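Side-chain contact in putative thioesterase II (Thermobifida fusca, PDB 3BBJ), which probably hydrolyses acyl-CoA or related thioesters: residues T43-Q46 against R47-L50. Sequence-based numbering, arbitrary orientation.
Sequences TVLQ and RSAL
Gln46 and Leu50, one helical turn apart, lie alongside each other with their ends turned in the same direction, Gln46 CG 4.0 Å from Leu50 CD1. The Gln46 chain stands extended, CG anti to the backbone N (chi1 178°), and its amide ends beside Leu50 CD1, where NE2 donates to the carbonyl of Leu192 in helix 191-198. Thr43 and Arg47 make a second such pair: the methyl CG2 of Thr43 lies 3.7 Å from Arg47 NH1, oblique to the guanidinium, while Thr43 OG1 turns back to bond the carbonyl O of Gly39. Ser48 behaves differently. Its hydroxyl sits between its own N and carbonyl carbon (chi1 60°) and folds back toward the preceding turn. Leu45 O receives Ala49 N at 3.1 Å; Ser48 OG would add a second donor if its doubtfully short 2.4 Å to Leu45 O is trusted, and it is also hydrogen-bonded to Thr92 OG1. Leu45 and Ala49 meet strands 88-96 and 99-109, Thr43 and Arg47 meet helix 191-198, and Gln46 reaches both, touching Pro196 and Leu106. These i to i+4 pairs, and the serine hydroxyl turned back toward its i-3 carbonyl, belong to the long helix 38-51 packed against the curved antiparallel strands of the N-terminal hot-dog domain.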
ATOM      1  N   THR A  43       5.596   3.435  14.658  1.00 48.56           N
ATOM      2  CA  THR A  43       5.011   4.317  15.650  1.00 48.72           C
ATOM      3  C   THR A  43       5.957   5.469  15.974  1.00 49.46           C
ATOM      4  O   THR A  43       5.551   6.634  16.072  1.00 49.95           O
ATOM      5  CB  THR A  43       4.689   3.506  16.941  1.00 50.31           C
ATOM      6  OG1 THR A  43       3.588   2.611  16.686  1.00 49.92           O
ATOM      7  CG2 THR A  43       4.336   4.415  18.079  1.00 51.37           C
ATOM      8  N   VAL A  44       7.225   5.113  16.130  1.00 50.07           N
ATOM      9  CA  VAL A  44       8.291   6.065  16.422  1.00 48.85           C
ATOM     10  C   VAL A  44       8.540   6.983  15.226  1.00 48.36           C
ATOM     11  O   VAL A  44       8.706   8.198  15.392  1.00 49.98           O
ATOM     12  CB  VAL A  44       9.588   5.315  16.820  1.00 49.21           C
ATOM     13  CG1 VAL A  44      10.816   6.193  16.624  1.00 53.21           C
ATOM     14  CG2 VAL A  44       9.494   4.821  18.264  1.00 47.96           C
ATOM     15  N   LEU A  45       8.567   6.415  14.024  1.00 48.34           N
ATOM     16  CA  LEU A  45       8.775   7.211  12.831  1.00 47.62           C
ATOM     17  C   LEU A  45       7.570   8.108  12.595  1.00 47.30           C
ATOM     18  O   LEU A  45       7.729   9.261  12.197  1.00 48.33           O
ATOM     19  CB  LEU A  45       9.022   6.334  11.606  1.00 48.58           C
ATOM     20  CG  LEU A  45      10.351   5.586  11.465  1.00 49.65           C
ATOM     21  CD1 LEU A  45      10.434   5.028  10.028  1.00 45.89           C
ATOM     22  CD2 LEU A  45      11.565   6.478  11.774  1.00 48.48           C
ATOM     23  N   GLN A  46       6.367   7.605  12.867  1.00 46.47           N
ATOM     24  CA  GLN A  46       5.176   8.435  12.705  1.00 46.04           C
ATOM     25  C   GLN A  46       5.293   9.688  13.546  1.00 46.42           C
ATOM     26  O   GLN A  46       4.909  10.771  13.086  1.00 47.22           O
ATOM     27  CB  GLN A  46       3.887   7.670  13.060  1.00 46.17           C
ATOM     28  CG  GLN A  46       2.605   8.525  12.941  1.00 42.59           C
ATOM     29  CD  GLN A  46       1.323   7.719  13.134  1.00 47.71           C
ATOM     30  OE1 GLN A  46       1.007   6.840  12.339  1.00 46.27           O
ATOM     31  NE2 GLN A  46       0.561   8.045  14.185  1.00 48.04           N
ATOM     32  N   ARG A  47       5.786   9.529  14.781  1.00 47.97           N
ATOM     33  CA  ARG A  47       5.932  10.651  15.717  1.00 50.21           C
ATOM     34  C   ARG A  47       6.866  11.723  15.191  1.00 51.07           C
ATOM     35  O   ARG A  47       6.596  12.915  15.320  1.00 52.29           O
ATOM     36  CB  ARG A  47       6.452  10.173  17.083  1.00 51.77           C
ATOM     37  CG  ARG A  47       5.378   9.590  17.956  1.00 55.25           C
ATOM     38  CD  ARG A  47       5.710   9.669  19.438  1.00 63.15           C
ATOM     39  NE  ARG A  47       4.480   9.729  20.224  1.00 65.78           N
ATOM     40  CZ  ARG A  47       3.747   8.680  20.594  1.00 71.08           C
ATOM     41  NH1 ARG A  47       4.096   7.445  20.267  1.00 78.25           N
ATOM     42  NH2 ARG A  47       2.635   8.873  21.299  1.00 77.73           N
ATOM     43  N   SER A  48       7.978  11.282  14.616  1.00 52.64           N
ATOM     44  CA  SER A  48       8.942  12.187  14.040  1.00 53.98           C
ATOM     45  C   SER A  48       8.327  13.005  12.918  1.00 53.86           C
ATOM     46  O   SER A  48       8.609  14.194  12.779  1.00 55.16           O
ATOM     47  CB  SER A  48      10.137  11.398  13.496  1.00 55.32           C
ATOM     48  OG  SER A  48       9.747  10.476  12.491  1.00 54.02           O
ATOM     49  N   ALA A  49       7.487  12.364  12.120  1.00 52.66           N
ATOM     50  CA  ALA A  49       6.914  13.003  10.947  1.00 51.65           C
ATOM     51  C   ALA A  49       5.892  14.063  11.304  1.00 51.00           C
ATOM     52  O   ALA A  49       5.865  15.133  10.702  1.00 52.88           O
ATOM     53  CB  ALA A  49       6.305  11.967  10.029  1.00 51.04           C
ATOM     54  N   LEU A  50       5.036  13.764  12.267  1.00 51.42           N
ATOM     55  CA  LEU A  50       4.007  14.717  12.679  1.00 52.14           C
ATOM     56  C   LEU A  50       4.600  15.888  13.466  1.00 52.89           C
ATOM     57  O   LEU A  50       4.005  16.958  13.521  1.00 51.63           O
ATOM     58  CB  LEU A  50       2.936  14.018  13.523  1.00 53.94           C
ATOM     59  CG  LEU A  50       2.152  12.896  12.843  1.00 50.11           C
ATOM     60  CD1 LEU A  50       1.314  12.143  13.871  1.00 48.52           C
ATOM     61  CD2 LEU A  50       1.298  13.475  11.758  1.00 43.63           C
TER